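Local coordinates for peroxisomal membrane protein PEX15 (Saccharomyces cerevisiae, PDB 5VXV), which anchors the Pex1/Pex6 AAA-ATPase to the peroxisomal membrane, this chain being part of its helical, probably cytoplasmic domain, at residues Arg15-Cys20 against Val46-Ile51; Asn68-Asp73 against Arg99-Val104; Val93-Phe98 against Gln147-Ile152; Glu117-Leu122 against Val159-Lys164. All coordinates share one frame; numbering follows the deposited sequence.

Contact 1: residues Arg15-Cys20 against Val46-Ile51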
loop_
_atom_site.group_PDB
_atom_site.type_symbol
_atom_site.label_atom_id
_atom_site.label_comp_id
_atom_site.label_asym_id
_atom_site.label_seq_id
_atom_site.Cartn_x
_atom_site.Cartn_y
_atom_site.Cartn_z
ATOM N N ARG A 15 -15.205 14.386 1.182
ATOM C CA ARG A 15 -13.764 14.485 0.947
ATOM C C ARG A 15 -13.132 15.582 1.800
ATOM O O ARG A 15 -12.144 16.208 1.403
ATOM C CB ARG A 15 -13.452 14.694 -0.540
ATOM C CG ARG A 15 -13.515 13.398 -1.344
ATOM C CD ARG A 15 -13.036 13.571 -2.784
ATOM N NE ARG A 15 -11.597 13.820 -2.879
ATOM C CZ ARG A 15 -10.669 12.883 -3.067
ATOM N NH1 ARG A 15 -9.390 13.230 -3.143
ATOM N NH2 ARG A 15 -11.002 11.601 -3.179
ATOM N N ASP A 16 -13.701 15.818 2.982
ATOM C CA ASP A 16 -13.026 16.582 4.032
ATOM C C ASP A 16 -12.173 15.610 4.847
ATOM O O ASP A 16 -12.444 15.297 6.007
ATOM C CB ASP A 16 -14.042 17.313 4.902
ATOM C CG ASP A 16 -14.781 18.401 4.146
ATOM O OD1 ASP A 16 -14.210 18.948 3.182
ATOM O OD2 ASP A 16 -15.933 18.708 4.518
ATOM N N ILE A 17 -11.116 15.124 4.194
ATOM C CA ILE A 17 -10.384 13.970 4.705
ATOM C C ILE A 17 -9.601 14.334 5.959
ATOM O O ILE A 17 -9.588 13.577 6.936
ATOM C CB ILE A 17 -9.468 13.399 3.606
ATOM C CG1 ILE A 17 -10.290 13.031 2.364
ATOM C CG2 ILE A 17 -8.700 12.187 4.121
ATOM C CD1 ILE A 17 -11.395 12.013 2.611
ATOM N N LYS A 18 -8.927 15.485 5.957
ATOM C CA LYS A 18 -8.215 15.909 7.158
ATOM C C LYS A 18 -9.175 16.067 8.331
ATOM O O LYS A 18 -8.882 15.622 9.446
ATOM C CB LYS A 18 -7.464 17.214 6.896
ATOM C CG LYS A 18 -6.762 17.779 8.125
ATOM N N ASP A 19 -10.333 16.692 8.097
ATOM C CA ASP A 19 -11.320 16.842 9.163
ATOM C C ASP A 19 -11.836 15.486 9.626
ATOM O O ASP A 19 -12.048 15.271 10.825
ATOM C CB ASP A 19 -12.479 17.717 8.687
ATOM C CG ASP A 19 -12.081 19.167 8.513
ATOM O OD1 ASP A 19 -11.041 19.574 9.072
ATOM O OD2 ASP A 19 -12.815 19.902 7.822
ATOM N N CYS A 20 -12.054 14.563 8.688
ATOM C CA CYS A 20 -12.458 13.209 9.054
ATOM C C CYS A 20 -11.452 12.584 10.012
ATOM O O CYS A 20 -11.818 12.092 11.086
ATOM C CB CYS A 20 -12.608 12.357 7.791
ATOM S SG CYS A 20 -12.862 10.590 8.094
ATOM N N VAL A 46 -8.244 3.452 6.973
ATOM C CA VAL A 46 -7.305 3.135 5.897
ATOM C C VAL A 46 -7.674 3.889 4.625
ATOM O O VAL A 46 -6.803 4.417 3.923
ATOM C CB VAL A 46 -7.262 1.613 5.665
ATOM C CG1 VAL A 46 -6.385 1.269 4.464
ATOM C CG2 VAL A 46 -6.742 0.907 6.905
ATOM N N SER A 47 -8.968 3.955 4.304
ATOM C CA SER A 47 -9.387 4.645 3.089
ATOM C C SER A 47 -9.080 6.136 3.165
ATOM O O SER A 47 -8.644 6.736 2.173
ATOM C CB SER A 47 -10.877 4.419 2.842
ATOM O OG SER A 47 -11.121 3.086 2.433
ATOM N N ALA A 48 -9.300 6.750 4.328
ATOM C CA ALA A 48 -9.011 8.171 4.480
ATOM C C ALA A 48 -7.513 8.436 4.384
ATOM O O ALA A 48 -7.078 9.363 3.691
ATOM C CB ALA A 48 -9.569 8.682 5.809
ATOM N N CYS A 49 -6.705 7.624 5.069
ATOM C CA CYS A 49 -5.259 7.813 5.016
ATOM C C CYS A 49 -4.717 7.621 3.609
ATOM O O CYS A 49 -3.739 8.276 3.229
ATOM C CB CYS A 49 -4.569 6.854 5.985
ATOM S SG CYS A 49 -4.785 7.312 7.716
ATOM N N ASP A 50 -5.332 6.737 2.819
ATOM C CA ASP A 50 -4.849 6.509 1.461
ATOM C C ASP A 50 -5.048 7.737 0.580
ATOM O O ASP A 50 -4.314 7.917 -0.398
ATOM C CB ASP A 50 -5.550 5.296 0.848
ATOM C CG ASP A 50 -4.874 4.813 -0.431
ATOM O OD1 ASP A 50 -3.631 4.667 -0.440
ATOM O OD2 ASP A 50 -5.587 4.580 -1.430
ATOM N N ILE A 51 -6.025 8.588 0.904
ATOM C CA ILE A 51 -6.273 9.783 0.104
ATOM C C ILE A 51 -5.320 10.915 0.485
ATOM O O ILE A 51 -4.959 11.733 -0.368
ATOM C CB ILE A 51 -7.741 10.224 0.243
ATOM C CG1 ILE A 51 -8.674 9.165 -0.353
ATOM C CG2 ILE A 51 -7.977 11.567 -0.450
ATOM C CD1 ILE A 51 -10.138 9.362 -0.009
#
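Ile17 and Ala48 mark the closest backbone approach, with 6.0 Å between their CA atoms, where the first turn of helix 17-27 meets the last turns of helix 39-51. The chain arrives at this point through a sharp reversal: Arg15, with positive phi, closes a Schellman motif at the end of the preceding helix, and Asp16 stands at the N-cap of the next one, at the centre of an inverse gamma turn. Ile17 carries the packing. Its branch methyl CG2 lies against the backbone of Ala48, 3.3 Å from Ala48 O, and also reaches the methyl of that residue, with CG2 4.0 Å from Ala48 CB. The other branch serves Ile51: CG1 of Ile17 sits 3.9 Å from CG2 of Ile51, and the two CD1 ends meet as well, the side chains crossing at about a right angle. Next to them, on the solvent-facing side, the polar guanidinium of Arg15 lies obliquely against Ile51, its NH1 in van der Waals contact with CG2 of Ile51 at 3.5 Å. A bend at chi3 (69°) turns the long chain back toward this residue. One turn further along helix 17-27, Cys20 SG makes a looser contact with Ala48 CB at 4.4 Å. The pairing thus illustrates how a small residue lets a branched one settle against a helix backbone. Phe12 of helix 3-13 covers both Ile17 and Ile51, Leu21 packs on Ala48 from helix 17-27, and the far side of helix 39-51 rests on helix 91-108, where Cys49 touches Cys100.

Contact 2: residues Asn68-Asp73 against Arg99-Val104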
loop_
_atom_site.group_PDB
_atom_site.type_symbol
_atom_site.label_atom_id
_atom_site.label_comp_id
_atom_site.label_asym_id
_atom_site.label_seq_id
_atom_site.Cartn_x
_atom_site.Cartn_y
_atom_site.Cartn_z
ATOM N N ASN A 68 1.648 5.279 14.464
ATOM C CA ASN A 68 1.643 4.031 15.218
ATOM C C ASN A 68 1.047 2.891 14.402
ATOM O O ASN A 68 1.444 1.733 14.574
ATOM C CB ASN A 68 0.869 4.212 16.522
ATOM C CG ASN A 68 1.358 3.291 17.620
ATOM N N ILE A 69 0.108 3.195 13.505
ATOM C CA ILE A 69 -0.543 2.142 12.732
ATOM C C ILE A 69 0.295 1.723 11.526
ATOM O O ILE A 69 0.201 0.573 11.081
ATOM C CB ILE A 69 -1.946 2.593 12.287
ATOM C CG1 ILE A 69 -2.799 3.006 13.494
ATOM C CG2 ILE A 69 -2.646 1.491 11.497
ATOM C CD1 ILE A 69 -2.969 1.929 14.555
ATOM N N PHE A 70 1.110 2.625 10.970
ATOM C CA PHE A 70 1.794 2.359 9.706
ATOM C C PHE A 70 3.315 2.350 9.821
ATOM O O PHE A 70 3.997 2.266 8.793
ATOM C CB PHE A 70 1.364 3.380 8.648
ATOM C CG PHE A 70 -0.108 3.347 8.340
ATOM C CD1 PHE A 70 -0.706 2.188 7.869
ATOM C CD2 PHE A 70 -0.888 4.473 8.511
ATOM C CE1 PHE A 70 -2.053 2.153 7.584
ATOM C CE2 PHE A 70 -2.239 4.444 8.231
ATOM C CZ PHE A 70 -2.823 3.281 7.764
ATOM N N THR A 71 3.864 2.436 11.030
ATOM C CA THR A 71 5.295 2.253 11.248
ATOM C C THR A 71 5.543 0.771 11.502
ATOM O O THR A 71 4.980 0.194 12.439
ATOM C CB THR A 71 5.787 3.110 12.415
ATOM O OG1 THR A 71 5.574 4.494 12.113
ATOM C CG2 THR A 71 7.274 2.889 12.673
ATOM N N LEU A 72 6.398 0.165 10.673
ATOM C CA LEU A 72 6.361 -1.282 10.476
ATOM C C LEU A 72 6.632 -2.067 11.753
ATOM O O LEU A 72 6.082 -3.161 11.926
ATOM C CB LEU A 72 7.361 -1.683 9.390
ATOM C CG LEU A 72 7.083 -1.128 7.992
ATOM C CD1 LEU A 72 8.178 -1.549 7.024
ATOM C CD2 LEU A 72 5.718 -1.582 7.485
ATOM N N ASP A 73 7.463 -1.549 12.654
ATOM C CA ASP A 73 7.906 -2.327 13.802
ATOM C C ASP A 73 7.173 -1.985 15.095
ATOM O O ASP A 73 7.578 -2.461 16.159
ATOM C CB ASP A 73 9.415 -2.160 14.003
ATOM C CG ASP A 73 9.836 -0.708 14.102
ATOM O OD1 ASP A 73 8.953 0.167 14.206
ATOM O OD2 ASP A 73 11.058 -0.446 14.084
ATOM N N ARG A 99 0.404 1.205 0.723
ATOM C CA ARG A 99 0.663 2.575 0.285
ATOM C C ARG A 99 0.789 3.514 1.480
ATOM O O ARG A 99 1.578 4.466 1.448
ATOM C CB ARG A 99 -0.438 3.049 -0.662
ATOM C CG ARG A 99 -0.366 2.423 -2.047
ATOM C CD ARG A 99 -1.180 3.212 -3.067
ATOM N NE ARG A 99 -2.617 3.121 -2.820
ATOM C CZ ARG A 99 -3.436 2.245 -3.399
ATOM N NH1 ARG A 99 -2.978 1.362 -4.277
ATOM N NH2 ARG A 99 -4.725 2.255 -3.097
ATOM N N CYS A 100 0.024 3.263 2.545
ATOM C CA CYS A 100 0.134 4.090 3.744
ATOM C C CYS A 100 1.479 3.886 4.434
ATOM O O CYS A 100 2.085 4.848 4.918
ATOM C CB CYS A 100 -1.017 3.786 4.703
ATOM S SG CYS A 100 -2.627 4.356 4.112
ATOM N N CYS A 101 1.965 2.642 4.490
ATOM C CA CYS A 101 3.298 2.400 5.035
ATOM C C CYS A 101 4.357 3.126 4.217
ATOM O O CYS A 101 5.304 3.696 4.772
ATOM C CB CYS A 101 3.591 0.900 5.066
ATOM S SG CYS A 101 2.529 -0.056 6.172
ATOM N N ILE A 102 4.207 3.119 2.892
ATOM C CA ILE A 102 5.147 3.811 2.018
ATOM C C ILE A 102 5.132 5.309 2.298
ATOM O O ILE A 102 6.178 5.964 2.315
ATOM C CB ILE A 102 4.810 3.499 0.548
ATOM C CG1 ILE A 102 5.111 2.028 0.242
ATOM C CG2 ILE A 102 5.577 4.415 -0.405
ATOM C CD1 ILE A 102 4.461 1.515 -1.023
ATOM N N LYS A 103 3.942 5.867 2.529
ATOM C CA LYS A 103 3.834 7.303 2.773
ATOM C C LYS A 103 4.582 7.715 4.033
ATOM O O LYS A 103 5.133 8.821 4.094
ATOM C CB LYS A 103 2.366 7.711 2.866
ATOM C CG LYS A 103 1.712 7.898 1.510
ATOM C CD LYS A 103 0.234 8.203 1.635
ATOM C CE LYS A 103 -0.426 8.276 0.268
ATOM N NZ LYS A 103 -1.904 8.401 0.373
ATOM N N VAL A 104 4.614 6.847 5.046
ATOM C CA VAL A 104 5.371 7.143 6.262
ATOM C C VAL A 104 6.862 7.198 5.952
ATOM O O VAL A 104 7.559 8.150 6.319
ATOM C CB VAL A 104 5.062 6.099 7.353
ATOM C CG1 VAL A 104 6.042 6.222 8.524
ATOM C CG2 VAL A 104 3.632 6.253 7.846
HETATM O O HOH W 1 6.121 2.397 7.101
#
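Phe70 and Cys100 meet because both side chains leave the backbone with their first torsion near -60°: the ring carbon CG of Phe70 stands opposite its carbonyl carbon (chi1 -61°), and SG of Cys100 takes the same setting (chi1 -70°). The result is a ring lying broadside to the cysteine. CB of Cys100 sits 3.4 Å from the ring centroid and almost on the ring normal, a CH-pi contact. The sulfur follows over the same face, displaced toward CZ, with SG of Cys100 4.2 Å from the centroid of the Phe70 ring. On the opposite face lies CG2 of Ile69, so that the aromatic ring is sandwiched between its own chain neighbour and helix 91-108. Behind the ring, CB of Phe70 rests on Val104 CG2 at 3.7 Å, while CG1 of Val104 reaches Thr71, whose hydroxyl is bonded back to Leu67 O. Leu72 adds a second apolar patch, its CD2 3.8 Å from SG of Cys101. Among these hydrophobic groups one water solves a polar problem: it donates to Phe70 O at 2.7 Å and to Cys101 O at 2.8 Å, tying the carbonyl at the end of one helix to a carbonyl along the other. Leu72 also packs against Leu122 and Ile125 of helix 112-136, and Phe70 against Cys49 of helix 39-51. What results is a Cys sulfur-aromatic contact, built where helix 60-70 ends against the flank of helix 91-108 in an all-helical fold.

Contact 3: residues Val93-Phe98 against Gln147-Ile152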
loop_
_atom_site.group_PDB
_atom_site.type_symbol
_atom_site.label_atom_id
_atom_site.label_comp_id
_atom_site.label_asym_id
_atom_site.label_seq_id
_atom_site.Cartn_x
_atom_site.Cartn_y
_atom_site.Cartn_z
ATOM N N VAL A 93 -7.701 -3.343 -0.203
ATOM C CA VAL A 93 -7.434 -2.701 1.081
ATOM C C VAL A 93 -6.018 -3.007 1.547
ATOM O O VAL A 93 -5.340 -2.149 2.124
ATOM C CB VAL A 93 -8.481 -3.138 2.120
ATOM C CG1 VAL A 93 -8.158 -2.552 3.486
ATOM C CG2 VAL A 93 -9.864 -2.705 1.669
ATOM N N ILE A 94 -5.557 -4.240 1.323
ATOM C CA ILE A 94 -4.157 -4.575 1.571
ATOM C C ILE A 94 -3.252 -3.616 0.812
ATOM O O ILE A 94 -2.252 -3.122 1.347
ATOM C CB ILE A 94 -3.894 -6.046 1.190
ATOM C CG1 ILE A 94 -4.564 -6.971 2.210
ATOM C CG2 ILE A 94 -2.395 -6.344 1.111
ATOM C CD1 ILE A 94 -4.744 -8.396 1.738
ATOM N N ASN A 95 -3.604 -3.317 -0.440
ATOM C CA ASN A 95 -2.801 -2.392 -1.233
ATOM C C ASN A 95 -2.830 -0.987 -0.643
ATOM O O ASN A 95 -1.799 -0.307 -0.599
ATOM C CB ASN A 95 -3.293 -2.386 -2.680
ATOM C CG ASN A 95 -2.993 -3.689 -3.400
ATOM O OD1 ASN A 95 -2.183 -4.491 -2.938
ATOM N ND2 ASN A 95 -3.645 -3.905 -4.536
ATOM N N LYS A 96 -4.003 -0.530 -0.189
ATOM C CA LYS A 96 -4.073 0.761 0.490
ATOM C C LYS A 96 -3.168 0.785 1.715
ATOM O O LYS A 96 -2.457 1.767 1.951
ATOM C CB LYS A 96 -5.515 1.081 0.894
ATOM C CG LYS A 96 -6.449 1.398 -0.263
ATOM C CD LYS A 96 -7.805 1.886 0.227
ATOM C CE LYS A 96 -8.738 2.164 -0.941
ATOM N NZ LYS A 96 -10.055 2.728 -0.514
ATOM N N PHE A 97 -3.185 -0.288 2.512
ATOM C CA PHE A 97 -2.341 -0.345 3.699
ATOM C C PHE A 97 -0.868 -0.208 3.331
ATOM O O PHE A 97 -0.132 0.572 3.948
ATOM C CB PHE A 97 -2.591 -1.651 4.455
ATOM C CG PHE A 97 -1.672 -1.853 5.624
ATOM C CD1 PHE A 97 -1.977 -1.317 6.866
ATOM C CD2 PHE A 97 -0.497 -2.572 5.481
ATOM C CE1 PHE A 97 -1.125 -1.498 7.938
ATOM C CE2 PHE A 97 0.357 -2.756 6.551
ATOM C CZ PHE A 97 0.042 -2.217 7.780
ATOM N N PHE A 98 -0.415 -0.958 2.323
ATOM C CA PHE A 98 0.982 -0.855 1.912
ATOM C C PHE A 98 1.314 0.562 1.457
ATOM O O PHE A 98 2.385 1.090 1.778
ATOM C CB PHE A 98 1.292 -1.869 0.805
ATOM C CG PHE A 98 1.403 -3.299 1.286
ATOM C CD1 PHE A 98 2.035 -3.601 2.482
ATOM C CD2 PHE A 98 0.873 -4.339 0.538
ATOM C CE1 PHE A 98 2.139 -4.910 2.919
ATOM C CE2 PHE A 98 0.975 -5.650 0.973
ATOM C CZ PHE A 98 1.609 -5.933 2.165
ATOM N N GLN A 147 -2.309 -7.301 -9.940
ATOM C CA GLN A 147 -1.533 -6.383 -10.769
ATOM C C GLN A 147 -1.156 -5.137 -9.979
ATOM O O GLN A 147 -0.001 -4.699 -10.003
ATOM C CB GLN A 147 -2.312 -5.989 -12.028
ATOM C CG GLN A 147 -1.528 -5.028 -12.928
ATOM C CD GLN A 147 -2.340 -4.471 -14.080
ATOM O OE1 GLN A 147 -3.528 -4.755 -14.219
ATOM N NE2 GLN A 147 -1.697 -3.658 -14.909
ATOM N N GLU A 148 -2.122 -4.554 -9.266
ATOM C CA GLU A 148 -1.842 -3.344 -8.498
ATOM C C GLU A 148 -0.791 -3.606 -7.429
ATOM O O GLU A 148 0.098 -2.776 -7.202
ATOM C CB GLU A 148 -3.129 -2.809 -7.863
ATOM C CG GLU A 148 -2.939 -1.498 -7.099
ATOM C CD GLU A 148 -4.232 -0.949 -6.520
ATOM O OE1 GLU A 148 -4.806 -1.584 -5.612
ATOM O OE2 GLU A 148 -4.677 0.124 -6.977
ATOM N N LEU A 149 -0.882 -4.754 -6.755
ATOM C CA LEU A 149 0.067 -5.086 -5.697
ATOM C C LEU A 149 1.492 -5.145 -6.237
ATOM O O LEU A 149 2.422 -4.587 -5.641
ATOM C CB LEU A 149 -0.328 -6.415 -5.051
ATOM C CG LEU A 149 0.644 -7.003 -4.026
ATOM C CD1 LEU A 149 0.827 -6.060 -2.846
ATOM C CD2 LEU A 149 0.153 -8.366 -3.566
ATOM N N ILE A 150 1.689 -5.823 -7.369
ATOM C CA ILE A 150 3.032 -5.924 -7.927
ATOM C C ILE A 150 3.518 -4.555 -8.382
ATOM O O ILE A 150 4.700 -4.220 -8.236
ATOM C CB ILE A 150 3.070 -6.950 -9.075
ATOM C CG1 ILE A 150 2.544 -8.311 -8.603
ATOM C CG2 ILE A 150 4.491 -7.091 -9.612
ATOM C CD1 ILE A 150 3.293 -8.909 -7.423
ATOM N N GLU A 151 2.618 -3.730 -8.918
ATOM C CA GLU A 151 3.042 -2.424 -9.404
ATOM C C GLU A 151 3.363 -1.474 -8.253
ATOM O O GLU A 151 4.224 -0.602 -8.400
ATOM C CB GLU A 151 1.981 -1.858 -10.347
ATOM C CG GLU A 151 1.929 -2.640 -11.662
ATOM C CD GLU A 151 1.110 -1.969 -12.743
ATOM O OE1 GLU A 151 0.478 -0.929 -12.462
ATOM O OE2 GLU A 151 1.100 -2.491 -13.881
ATOM N N ILE A 152 2.722 -1.641 -7.091
ATOM C CA ILE A 152 3.170 -0.914 -5.903
ATOM C C ILE A 152 4.603 -1.305 -5.566
ATOM O O ILE A 152 5.468 -0.451 -5.345
ATOM C CB ILE A 152 2.231 -1.176 -4.711
ATOM C CG1 ILE A 152 0.854 -0.560 -4.955
ATOM C CG2 ILE A 152 2.829 -0.601 -3.422
ATOM C CD1 ILE A 152 -0.202 -1.017 -3.963
#
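Two near-parallel helices of the all-helical core meet where Asn95 faces Glu148 and Leu149: helices 91-108 and 143-161 are the first and third members of an up-down-up arrangement, and their short segments run 9.8 Å apart at an angle of 13°. Asn95 fills the space between them. Its amide nitrogen ND2 donates to Glu148 OE1 over 2.8 Å, with an N-H...O angle of 155°. The carboxylate accepts on its anti lone pair, directed away from OE2, and the acceptor is somewhat tilted from the amide plane, the two flat groups standing 75° apart. Glu148 reaches this position as an extended chain, its CG anti to the backbone N (chi1 -177°). The same nitrogen also bonds to Gly145 O, and two acceptors therefore fix the rotation of the buried amide. Its other end, OD1 of Asn95, lies against Leu149, 3.4 Å from CD1 and equally close to CB of that residue. Nearer the backbone of Asn95, CD1 of Ile152 comes to 3.6 Å from CB of Asn95. One turn on, Phe98 extends the apolar part, its CD2 and CE2 both near CD1 of Leu149, with CD2 to CD1 at 3.8 Å. The contact exemplifies a polar bridge set into a hydrophobic helix interface. Met126 of helix 112-136 touches both Phe98 and Leu149 and so completes the trio. Ile150, on the far side of helix 143-161, packs on Ile200 of helix 196-217, while Phe97 faces helix 75-86.

Contact 4: residues Glu117-Leu122 against Val159-Lys164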
loop_
_atom_site.group_PDB
_atom_site.type_symbol
_atom_site.label_atom_id
_atom_site.label_comp_id
_atom_site.label_asym_id
_atom_site.label_seq_id
_atom_site.Cartn_x
_atom_site.Cartn_y
_atom_site.Cartn_z
ATOM N N GLU A 117 16.569 1.502 5.634
ATOM C CA GLU A 117 16.334 0.408 6.568
ATOM C C GLU A 117 14.878 -0.042 6.530
ATOM O O GLU A 117 14.588 -1.239 6.422
ATOM C CB GLU A 117 16.733 0.846 7.978
ATOM C CG GLU A 117 16.733 -0.265 9.011
ATOM C CD GLU A 117 17.149 0.227 10.384
ATOM O OE1 GLU A 117 18.211 0.877 10.489
ATOM O OE2 GLU A 117 16.406 -0.027 11.354
ATOM N N LYS A 118 13.944 0.910 6.605
ATOM C CA LYS A 118 12.529 0.556 6.598
ATOM C C LYS A 118 12.064 0.098 5.222
ATOM O O LYS A 118 11.168 -0.748 5.126
ATOM C CB LYS A 118 11.690 1.742 7.075
ATOM C CG LYS A 118 11.854 2.055 8.554
ATOM C CD LYS A 118 11.328 0.923 9.422
ATOM N N THR A 119 12.650 0.638 4.150
ATOM C CA THR A 119 12.294 0.178 2.811
ATOM C C THR A 119 12.638 -1.296 2.639
ATOM O O THR A 119 11.842 -2.067 2.087
ATOM C CB THR A 119 13.002 1.028 1.753
ATOM O OG1 THR A 119 12.591 2.395 1.882
ATOM C CG2 THR A 119 12.660 0.547 0.343
ATOM N N LEU A 120 13.815 -1.709 3.117
ATOM C CA LEU A 120 14.190 -3.119 3.049
ATOM C C LEU A 120 13.233 -3.982 3.862
ATOM O O LEU A 120 12.864 -5.082 3.434
ATOM C CB LEU A 120 15.628 -3.308 3.535
ATOM C CG LEU A 120 16.705 -3.313 2.444
ATOM C CD1 LEU A 120 16.615 -2.070 1.573
ATOM C CD2 LEU A 120 18.098 -3.434 3.059
ATOM N N GLU A 121 12.824 -3.505 5.042
ATOM C CA GLU A 121 11.835 -4.236 5.830
ATOM C C GLU A 121 10.526 -4.379 5.068
ATOM O O GLU A 121 9.913 -5.453 5.066
ATOM C CB GLU A 121 11.590 -3.529 7.163
ATOM C CG GLU A 121 12.746 -3.605 8.144
ATOM C CD GLU A 121 12.406 -2.981 9.486
ATOM O OE1 GLU A 121 11.201 -2.902 9.820
ATOM O OE2 GLU A 121 13.339 -2.569 10.204
ATOM N N LEU A 122 10.078 -3.303 4.420
ATOM C CA LEU A 122 8.837 -3.362 3.657
ATOM C C LEU A 122 8.959 -4.324 2.484
ATOM O O LEU A 122 8.013 -5.055 2.171
ATOM C CB LEU A 122 8.462 -1.966 3.165
ATOM C CG LEU A 122 7.192 -1.875 2.316
ATOM C CD1 LEU A 122 5.969 -2.301 3.119
ATOM C CD2 LEU A 122 7.024 -0.468 1.779
ATOM N N VAL A 159 11.389 1.638 -7.221
ATOM C CA VAL A 159 11.694 2.871 -7.940
ATOM C C VAL A 159 11.714 4.052 -6.976
ATOM O O VAL A 159 12.770 4.643 -6.728
ATOM C CB VAL A 159 10.686 3.106 -9.084
ATOM C CG1 VAL A 159 10.816 4.516 -9.668
ATOM C CG2 VAL A 159 10.880 2.070 -10.179
ATOM N N LYS A 160 10.553 4.400 -6.416
ATOM C CA LYS A 160 10.426 5.678 -5.720
ATOM C C LYS A 160 11.215 5.696 -4.412
ATOM O O LYS A 160 12.020 6.605 -4.180
ATOM C CB LYS A 160 8.952 5.990 -5.461
ATOM C CG LYS A 160 8.728 7.343 -4.807
ATOM N N LEU A 161 10.990 4.716 -3.533
ATOM C CA LEU A 161 11.622 4.777 -2.217
ATOM C C LEU A 161 13.140 4.662 -2.309
ATOM O O LEU A 161 13.852 5.200 -1.454
ATOM C CB LEU A 161 11.060 3.690 -1.299
ATOM C CG LEU A 161 9.656 3.931 -0.721
ATOM C CD1 LEU A 161 9.262 2.790 0.205
ATOM C CD2 LEU A 161 9.560 5.262 0.020
ATOM N N HIS A 162 13.655 3.978 -3.327
ATOM C CA HIS A 162 15.097 3.887 -3.532
ATOM C C HIS A 162 15.636 4.969 -4.461
ATOM O O HIS A 162 16.855 5.047 -4.652
ATOM C CB HIS A 162 15.473 2.512 -4.096
ATOM C CG HIS A 162 15.366 1.396 -3.104
ATOM N ND1 HIS A 162 16.071 1.384 -1.919
ATOM C CD2 HIS A 162 14.650 0.247 -3.127
ATOM C CE1 HIS A 162 15.787 0.279 -1.252
ATOM N NE2 HIS A 162 14.930 -0.429 -1.965
ATOM N N HIS A 163 14.771 5.802 -5.040
ATOM C CA HIS A 163 15.201 6.842 -5.975
ATOM C C HIS A 163 15.985 6.230 -7.135
ATOM O O HIS A 163 17.063 6.700 -7.505
ATOM C CB HIS A 163 16.036 7.909 -5.263
ATOM C CG HIS A 163 15.479 8.334 -3.941
ATOM N ND1 HIS A 163 14.454 9.248 -3.822
ATOM C CD2 HIS A 163 15.811 7.976 -2.677
ATOM C CE1 HIS A 163 14.177 9.432 -2.543
ATOM N NE2 HIS A 163 14.985 8.672 -1.827
ATOM N N LYS A 164 15.405 5.191 -7.741
ATOM C CA LYS A 164 16.061 4.381 -8.761
ATOM C C LYS A 164 15.199 4.314 -10.017
ATOM O O LYS A 164 13.976 4.186 -9.932
ATOM C CB LYS A 164 16.329 2.969 -8.222
ATOM C CG LYS A 164 17.063 2.044 -9.173
ATOM C CD LYS A 164 17.496 0.772 -8.459
ATOM C CE LYS A 164 18.255 -0.161 -9.386
HETATM O O HOH W 2 14.984 4.440 0.935
#
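Thr119 and His162 join the first half of helix 112-136 to the end of helix 143-161, two antiparallel helices successive in the chain. The second helix finishes in a wider pi-type turn and a Schellman motif, with His163 at positive phi, Lys164 N bonded to Val159 O and His163 N to Lys160 O. The tight part centres on Thr119. With OG1 beside the backbone N (chi1 -61°), the methyl CG2 stands anti to that N and is laid over one face of the imidazole, 3.4 Å from NE2 of His162 and 3.5 Å from CE1 of the same ring. Deeper inside, CD1 of Leu161 packs beside the threonine at 3.7 Å from OG1 of Thr119, and CD2 of Leu122 meets CD1 of Leu161 more loosely, at 4.3 Å. Ile105 of helix 91-108 closes over Thr119 and Leu161, making this the hydrophobic end of the contact. Toward the surface the packing thins out. Leu120, an exposed residue, offers only CD1 to the imidazole edge, 3.8 Å from CE1 of His162 and near the ring plane. The ring itself is steadied by two carboxylates of helix 112-136, Glu116 at ND1 and Glu123 at NE2, a setting that would probably favour a positively charged imidazole and that fixes the rotation of the ring. The hydroxyl of Thr119 is bonded to Gln115 O within its own helix, yet it still serves as an acceptor across the contact: a single water donates to Leu161 O at 2.8 Å and, over a longer 3.3 Å, to OG1 of Thr119.

The four contacts trace a path from the amino-terminal helices toward the core and out again. Contact 3 lies nearest the centre of the chain, contact 2 a little further out, and contacts 4 and 1 more peripherally, each with one exposed residue at its margin. Helix 91-108 serves both contacts 2 and 3, helix 143-161 both 3 and 4. Chemistry follows place: contact 1 is purely packing, contacts 2 and 4 each add a bridging water, and contact 3 has a direct side-chain hydrogen bond. Asp50 of contact 1 forms a salt bridge with Arg99 of contact 2, while Ile102 joins contact 2 to both Ile152 and Leu122.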